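Local structure of acetate kinase (Entamoeba histolytica, 4H0O) at residues Ser90-Val94 against Leu144-Arg148; Glu56-Asn60 against Phe83-Ile89. The protein is a pyrophosphate-dependent acetate kinase of the ASKHA superfamily that interconverts acetate and acetyl phosphate. One frame throughout, in Å; residues are numbered along the deposited sequence.

Contact 1 of 2, residues Ser90-Val94 against Leu144-Arg148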
ATOM      1  N   SER B  90      11.781  34.567 -33.005  1.00 37.32           N
ATOM      2  CA  SER B  90      12.863  33.606 -33.226  1.00 47.46           C
ATOM      3  C   SER B  90      13.010  32.687 -32.014  1.00 49.38           C
ATOM      4  O   SER B  90      12.841  33.120 -30.870  1.00 50.83           O
ATOM      5  CB  SER B  90      14.183  34.319 -33.521  1.00 46.09           C
ATOM      6  OG  SER B  90      14.746  34.861 -32.344  1.00 61.49           O
ATOM      7  N   ILE B  91      13.325  31.420 -32.271  1.00 46.81           N
ATOM      8  CA  ILE B  91      13.314  30.397 -31.229  1.00 44.23           C
ATOM      9  C   ILE B  91      14.678  29.731 -31.064  1.00 39.31           C
ATOM     10  O   ILE B  91      15.225  29.168 -32.016  1.00 43.11           O
ATOM     11  CB  ILE B  91      12.234  29.340 -31.534  1.00 37.77           C
ATOM     12  CG1 ILE B  91      10.851  29.998 -31.532  1.00 44.84           C
ATOM     13  CG2 ILE B  91      12.291  28.195 -30.532  1.00 31.97           C
ATOM     14  CD1 ILE B  91       9.789  29.185 -32.215  1.00 49.44           C
ATOM     15  N   ALA B  92      15.216  29.793 -29.849  1.00 33.85           N
ATOM     16  CA  ALA B  92      16.539  29.246 -29.555  1.00 43.50           C
ATOM     17  C   ALA B  92      16.471  27.839 -28.967  1.00 38.96           C
ATOM     18  O   ALA B  92      17.418  27.058 -29.094  1.00 45.64           O
ATOM     19  CB  ALA B  92      17.297  30.171 -28.615  1.00 39.38           C
ATOM     20  N   PHE B  93      15.357  27.525 -28.307  1.00 41.92           N
ATOM     21  CA  PHE B  93      15.191  26.223 -27.664  1.00 37.35           C
ATOM     22  C   PHE B  93      13.744  25.718 -27.716  1.00 39.53           C
ATOM     23  O   PHE B  93      12.796  26.504 -27.642  1.00 36.82           O
ATOM     24  CB  PHE B  93      15.663  26.283 -26.207  1.00 40.72           C
ATOM     25  CG  PHE B  93      17.119  26.637 -26.049  1.00 46.10           C
ATOM     26  CD1 PHE B  93      18.102  25.671 -26.205  1.00 44.65           C
ATOM     27  CD2 PHE B  93      17.503  27.932 -25.733  1.00 41.47           C
ATOM     28  CE1 PHE B  93      19.443  25.990 -26.055  1.00 44.41           C
ATOM     29  CE2 PHE B  93      18.843  28.258 -25.580  1.00 44.30           C
ATOM     30  CZ  PHE B  93      19.812  27.286 -25.741  1.00 47.76           C
ATOM     31  N   VAL B  94      13.582  24.404 -27.846  1.00 42.64           N
ATOM     32  CA  VAL B  94      12.258  23.789 -27.785  1.00 36.03           C
ATOM     33  C   VAL B  94      12.228  22.747 -26.671  1.00 37.80           C
ATOM     34  O   VAL B  94      13.076  21.851 -26.623  1.00 34.78           O
ATOM     35  CB  VAL B  94      11.854  23.131 -29.123  1.00 36.94           C
ATOM     36  CG1 VAL B  94      10.388  22.732 -29.099  1.00 31.63           C
ATOM     37  CG2 VAL B  94      12.102  24.079 -30.277  1.00 37.91           C
ATOM     38  N   LEU B 144      12.472  22.896 -37.194  1.00 54.53           N
ATOM     39  CA  LEU B 144      13.514  23.699 -36.553  1.00 53.22           C
ATOM     40  C   LEU B 144      14.790  22.876 -36.334  1.00 49.75           C
ATOM     41  O   LEU B 144      15.176  22.614 -35.195  1.00 45.14           O
ATOM     42  CB  LEU B 144      13.010  24.277 -35.226  1.00 38.01           C
ATOM     43  CG  LEU B 144      11.781  25.185 -35.312  1.00 42.61           C
ATOM     44  CD1 LEU B 144      11.270  25.598 -33.933  1.00 44.40           C
ATOM     45  CD2 LEU B 144      12.102  26.414 -36.137  1.00 42.63           C
ATOM     46  N   PRO B 145      15.456  22.473 -37.431  1.00 61.85           N
ATOM     47  CA  PRO B 145      16.583  21.539 -37.326  1.00 60.35           C
ATOM     48  C   PRO B 145      17.897  22.192 -36.904  1.00 54.70           C
ATOM     49  O   PRO B 145      18.869  21.477 -36.650  1.00 63.83           O
ATOM     50  CB  PRO B 145      16.696  20.975 -38.743  1.00 56.76           C
ATOM     51  CG  PRO B 145      16.224  22.089 -39.614  1.00 58.57           C
ATOM     52  CD  PRO B 145      15.179  22.846 -38.832  1.00 54.40           C
ATOM     53  N   THR B 146      17.925  23.519 -36.834  1.00 55.17           N
ATOM     54  CA  THR B 146      19.099  24.229 -36.335  1.00 56.37           C
ATOM     55  C   THR B 146      18.822  24.795 -34.943  1.00 59.75           C
ATOM     56  O   THR B 146      19.427  25.788 -34.530  1.00 58.33           O
ATOM     57  CB  THR B 146      19.515  25.381 -37.270  1.00 63.80           C
ATOM     58  OG1 THR B 146      18.652  26.506 -37.066  1.00 65.03           O
ATOM     59  CG2 THR B 146      19.448  24.941 -38.726  1.00 65.98           C
ATOM     60  N   THR B 147      17.902  24.155 -34.226  1.00 54.97           N
ATOM     61  CA  THR B 147      17.493  24.624 -32.907  1.00 53.34           C
ATOM     62  C   THR B 147      17.640  23.526 -31.862  1.00 42.80           C
ATOM     63  O   THR B 147      17.113  22.424 -32.030  1.00 46.79           O
ATOM     64  CB  THR B 147      16.039  25.121 -32.927  1.00 49.27           C
ATOM     65  OG1 THR B 147      15.920  26.194 -33.868  1.00 62.21           O
ATOM     66  CG2 THR B 147      15.618  25.615 -31.554  1.00 42.93           C
ATOM     67  N   ARG B 148      18.366  23.831 -30.789  1.00 47.88           N
ATOM     68  CA  ARG B 148      18.561  22.884 -29.698  1.00 48.76           C
ATOM     69  C   ARG B 148      17.214  22.527 -29.070  1.00 43.67           C
ATOM     70  O   ARG B 148      16.404  23.409 -28.770  1.00 41.76           O
ATOM     71  CB  ARG B 148      19.491  23.482 -28.641  1.00 56.52           C
ATOM     72  CG  ARG B 148      20.783  24.062 -29.205  1.00 51.39           C
ATOM     73  CD  ARG B 148      21.707  22.969 -29.716  1.00 61.44           C
ATOM     74  NE  ARG B 148      22.400  22.287 -28.626  1.00 78.56           N
ATOM     75  CZ  ARG B 148      22.565  20.970 -28.550  1.00 83.82           C
ATOM     76  NH1 ARG B 148      22.079  20.181 -29.501  1.00 60.73           N
ATOM     77  NH2 ARG B 148      23.212  20.439 -27.520  1.00 69.03           N
TER
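V94 N donates to R148 O across two chain segments running in the same direction, N to O 3.1 Å with an N-H...O angle of 153°. The same carbonyl oxygen also receives a CA-H...O contact from F93, with CA 3.3 Å from R148 O. Ahead of this grip, L144 to T147 make a type I beta turn that brings the chain round from the end of helix 129-143. T147 then faces the other segment. Its CG2 rests against the backbone of A92, 3.4 Å from A92 O, and meets V94 CG2. In the ribonuclease H-like fold this contact lies at the N-terminal end of the neighbouring parallel strands 93-98 and 148-153; the V94 backbone also pairs with Y150. L144 CD1 reaches both V94 CG2, at 4.0 Å, and I91 CD1, at 4.2 Å, the leucine and valine side chains crossing at about a right angle. R148 CB comes obliquely to the ring of F93, 3.6 Å from F93 CD1. The arginine chain bends twice (chi2 -70°, chi3 -77°), which carries the guanidinium away from the contact and leaves the aliphatic root to do the touching. The F93 ring also meets the rings of F402 and F404, near the C terminus.

Contact 2 of 2, residues Glu56-Asn60 against Phe83-Ile89; sequences EHHLN and FLKENHI
The rings of H57 and F83 lie face to face, their planes only 8° apart and the centroid of the H57 ring 3.6 Å from that of F83. H57 points from its strand toward the helix. F83 has CG anti to its backbone N (chi1 167°), which extends its ring from the helix toward the strand, and H57 CG sits over the ring centre. The imidazole is further fixed by a hydrogen bond between its ND1 and the hydroxyl of Y28, on strand 26-31. On the opposite face of F83, offset toward the rim, stands N87 ND2, 3.3 Å above the plane. That amide is held by a nearly straight hydrogen bond, N87 ND2 to F83 O 3.1 Å; the imidazole thus covers one face of the phenyl ring and the amide nitrogen of N87 stands over the other. Here the C-terminal end of helix 73-86 packs against strand 54-59 and finishes in a Schellman motif: I89 N returns to L84 O and H88 N to K85 O, with H88 at positive phi. The turn brings I89 back to the strand, where its CD1 lies 4.1 Å from L59 CD1. L59 splits its branches (chi2 58°): CD1 goes to I89, while CD2 reaches the F83 ring obliquely, 4.2 Å from F83 CZ, and N87 OD1 at 3.9 Å.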
ATOM      1  N   GLU B  56      -5.920  29.812 -31.686  1.00 50.87           N
ATOM      2  CA  GLU B  56      -5.965  31.135 -31.083  1.00 47.40           C
ATOM      3  C   GLU B  56      -4.588  31.519 -30.562  1.00 58.37           C
ATOM      4  O   GLU B  56      -4.047  30.863 -29.673  1.00 59.83           O
ATOM      5  CB  GLU B  56      -6.992  31.182 -29.949  1.00 51.56           C
ATOM      6  CG  GLU B  56      -7.049  32.515 -29.213  1.00 64.61           C
ATOM      7  CD  GLU B  56      -8.298  32.661 -28.364  1.00 72.78           C
ATOM      8  OE1 GLU B  56      -9.178  31.775 -28.437  1.00 72.61           O
ATOM      9  OE2 GLU B  56      -8.405  33.664 -27.627  1.00 76.17           O
ATOM     10  N   HIS B  57      -4.020  32.580 -31.120  1.00 52.88           N
ATOM     11  CA  HIS B  57      -2.714  33.042 -30.677  1.00 51.00           C
ATOM     12  C   HIS B  57      -2.824  34.282 -29.796  1.00 51.84           C
ATOM     13  O   HIS B  57      -3.553  35.223 -30.116  1.00 58.79           O
ATOM     14  CB  HIS B  57      -1.809  33.319 -31.877  1.00 50.15           C
ATOM     15  CG  HIS B  57      -1.435  32.091 -32.646  1.00 46.82           C
ATOM     16  ND1 HIS B  57      -0.443  31.229 -32.236  1.00 45.81           N
ATOM     17  CD2 HIS B  57      -1.915  31.586 -33.808  1.00 47.57           C
ATOM     18  CE1 HIS B  57      -0.329  30.243 -33.109  1.00 44.58           C
ATOM     19  NE2 HIS B  57      -1.210  30.439 -34.074  1.00 49.30           N
ATOM     20  N   HIS B  58      -2.108  34.265 -28.675  1.00 55.16           N
ATOM     21  CA  HIS B  58      -1.997  35.432 -27.813  1.00 50.27           C
ATOM     22  C   HIS B  58      -0.575  35.974 -27.926  1.00 59.92           C
ATOM     23  O   HIS B  58       0.391  35.314 -27.533  1.00 54.26           O
ATOM     24  CB  HIS B  58      -2.362  35.080 -26.366  1.00 52.79           C
ATOM     25  CG  HIS B  58      -3.811  34.734 -26.183  1.00 65.03           C
ATOM     26  ND1 HIS B  58      -4.343  34.373 -24.958  1.00 68.50           N
ATOM     27  CD2 HIS B  58      -4.832  34.699 -27.062  1.00 67.69           C
ATOM     28  CE1 HIS B  58      -5.632  34.130 -25.104  1.00 71.17           C
ATOM     29  NE2 HIS B  58      -5.960  34.317 -26.367  1.00 67.48           N
ATOM     30  N   LEU B  59      -0.459  37.170 -28.496  1.00 64.60           N
ATOM     31  CA  LEU B  59       0.837  37.755 -28.822  1.00 67.83           C
ATOM     32  C   LEU B  59       0.865  39.237 -28.467  1.00 74.34           C
ATOM     33  O   LEU B  59       0.117  40.032 -29.044  1.00 68.25           O
ATOM     34  CB  LEU B  59       1.137  37.564 -30.312  1.00 62.77           C
ATOM     35  CG  LEU B  59       2.359  38.273 -30.899  1.00 66.75           C
ATOM     36  CD1 LEU B  59       3.629  37.853 -30.177  1.00 64.13           C
ATOM     37  CD2 LEU B  59       2.471  37.996 -32.394  1.00 62.88           C
ATOM     38  N   ASN B  60       1.724  39.586 -27.514  1.00 78.25           N
ATOM     39  CA  ASN B  60       1.853  40.957 -27.038  1.00 80.29           C
ATOM     40  C   ASN B  60       0.502  41.566 -26.691  1.00 83.57           C
ATOM     41  O   ASN B  60      -0.004  41.399 -25.582  1.00 83.62           O
ATOM     42  CB  ASN B  60       2.567  41.821 -28.080  1.00 80.33           C
ATOM     43  CG  ASN B  60       2.986  43.170 -27.530  1.00 90.66           C
ATOM     44  OD1 ASN B  60       3.283  43.305 -26.344  1.00 86.02           O
ATOM     45  ND2 ASN B  60       3.009  44.179 -28.394  1.00 81.96           N
ATOM     46  N   PHE B  83       3.636  30.112 -37.695  1.00 34.22           N
ATOM     47  CA  PHE B  83       3.081  31.377 -37.224  1.00 39.83           C
ATOM     48  C   PHE B  83       4.143  32.237 -36.551  1.00 45.46           C
ATOM     49  O   PHE B  83       4.185  33.451 -36.751  1.00 46.83           O
ATOM     50  CB  PHE B  83       1.929  31.127 -36.248  1.00 36.44           C
ATOM     51  CG  PHE B  83       1.502  32.350 -35.470  1.00 40.76           C
ATOM     52  CD1 PHE B  83       0.596  33.252 -36.009  1.00 41.18           C
ATOM     53  CD2 PHE B  83       1.992  32.584 -34.191  1.00 43.83           C
ATOM     54  CE1 PHE B  83       0.195  34.371 -35.293  1.00 47.67           C
ATOM     55  CE2 PHE B  83       1.596  33.702 -33.471  1.00 42.82           C
ATOM     56  CZ  PHE B  83       0.699  34.594 -34.022  1.00 50.77           C
ATOM     57  N   LEU B  84       4.985  31.604 -35.741  1.00 42.39           N
ATOM     58  CA  LEU B  84       6.016  32.316 -34.993  1.00 40.86           C
ATOM     59  C   LEU B  84       7.083  32.896 -35.921  1.00 48.05           C
ATOM     60  O   LEU B  84       7.598  33.990 -35.679  1.00 44.16           O
ATOM     61  CB  LEU B  84       6.646  31.392 -33.945  1.00 37.80           C
ATOM     62  CG  LEU B  84       5.668  30.847 -32.902  1.00 46.76           C
ATOM     63  CD1 LEU B  84       6.284  29.719 -32.087  1.00 33.23           C
ATOM     64  CD2 LEU B  84       5.189  31.964 -31.984  1.00 43.05           C
ATOM     65  N   LYS B  85       7.409  32.159 -36.982  1.00 41.28           N
ATOM     66  CA  LYS B  85       8.348  32.634 -37.991  1.00 40.26           C
ATOM     67  C   LYS B  85       7.783  33.850 -38.715  1.00 44.13           C
ATOM     68  O   LYS B  85       8.477  34.850 -38.894  1.00 51.86           O
ATOM     69  CB  LYS B  85       8.663  31.522 -38.996  1.00 43.56           C
ATOM     70  CG  LYS B  85       9.601  30.443 -38.473  1.00 43.53           C
ATOM     71  CD  LYS B  85       9.804  29.342 -39.510  1.00 50.56           C
ATOM     72  CE  LYS B  85      10.863  28.345 -39.063  1.00 56.36           C
ATOM     73  NZ  LYS B  85      11.038  27.239 -40.046  1.00 60.01           N
ATOM     74  N   GLU B  86       6.519  33.759 -39.120  1.00 44.94           N
ATOM     75  CA  GLU B  86       5.856  34.844 -39.841  1.00 52.99           C
ATOM     76  C   GLU B  86       5.681  36.108 -38.996  1.00 47.28           C
ATOM     77  O   GLU B  86       5.566  37.210 -39.534  1.00 50.16           O
ATOM     78  CB  GLU B  86       4.506  34.379 -40.401  1.00 44.59           C
ATOM     79  CG  GLU B  86       4.624  33.432 -41.594  1.00 59.59           C
ATOM     80  CD  GLU B  86       3.275  32.949 -42.100  1.00 71.93           C
ATOM     81  OE1 GLU B  86       2.251  33.246 -41.448  1.00 75.35           O
ATOM     82  OE2 GLU B  86       3.241  32.271 -43.148  1.00 69.89           O
ATOM     83  N   ASN B  87       5.665  35.952 -37.676  1.00 42.09           N
ATOM     84  CA  ASN B  87       5.557  37.103 -36.784  1.00 44.86           C
ATOM     85  C   ASN B  87       6.869  37.450 -36.078  1.00 47.78           C
ATOM     86  O   ASN B  87       6.870  38.164 -35.074  1.00 49.75           O
ATOM     87  CB  ASN B  87       4.430  36.903 -35.768  1.00 45.04           C
ATOM     88  CG  ASN B  87       3.057  37.084 -36.380  1.00 46.21           C
ATOM     89  OD1 ASN B  87       2.461  38.159 -36.292  1.00 65.75           O
ATOM     90  ND2 ASN B  87       2.546  36.031 -37.011  1.00 40.42           N
ATOM     91  N   HIS B  88       7.977  36.936 -36.607  1.00 41.37           N
ATOM     92  CA  HIS B  88       9.319  37.292 -36.143  1.00 50.55           C
ATOM     93  C   HIS B  88       9.588  36.986 -34.667  1.00 53.11           C
ATOM     94  O   HIS B  88      10.254  37.759 -33.973  1.00 54.55           O
ATOM     95  CB  HIS B  88       9.630  38.758 -36.458  1.00 50.99           C
ATOM     96  CG  HIS B  88       9.564  39.086 -37.917  1.00 60.48           C
ATOM     97  ND1 HIS B  88      10.565  38.748 -38.804  1.00 50.80           N
ATOM     98  CD2 HIS B  88       8.613  39.720 -38.648  1.00 46.68           C
ATOM     99  CE1 HIS B  88      10.235  39.159 -40.015  1.00 58.07           C
ATOM    100  NE2 HIS B  88       9.056  39.751 -39.948  1.00 48.37           N
ATOM    101  N   ILE B  89       9.063  35.858 -34.200  1.00 53.67           N
ATOM    102  CA  ILE B  89       9.459  35.297 -32.917  1.00 42.94           C
ATOM    103  C   ILE B  89      10.510  34.223 -33.189  1.00 40.62           C
ATOM    104  O   ILE B  89      10.173  33.102 -33.581  1.00 49.84           O
ATOM    105  CB  ILE B  89       8.264  34.661 -32.168  1.00 46.08           C
ATOM    106  CG1 ILE B  89       7.090  35.643 -32.076  1.00 41.28           C
ATOM    107  CG2 ILE B  89       8.693  34.172 -30.788  1.00 41.21           C
ATOM    108  CD1 ILE B  89       7.411  36.936 -31.355  1.00 50.26           C
TER

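How the contacts relate
From the N terminus, the chain lays down strand 54-59, turns back through strand 62-67 and enters helix 73-86; contact 2 closes this loop where the helix end meets the strand. The chain passes directly from I89 to S90, the start of contact 1, whose longer loop passes through helices 113-120 and 129-143 before closing at 144-148. The loops are in series, neither nested nor crossed. Both contacts reach the same mixed sheet, contact 2 on the strand next to the antiparallel edge strand 62-67 of this chain and contact 1 between two parallel strands. They also meet directly: I91 CD1 packs 3.5 Å from L84 CD1, and L144 CD2 lies 3.7 Å from K85 CE.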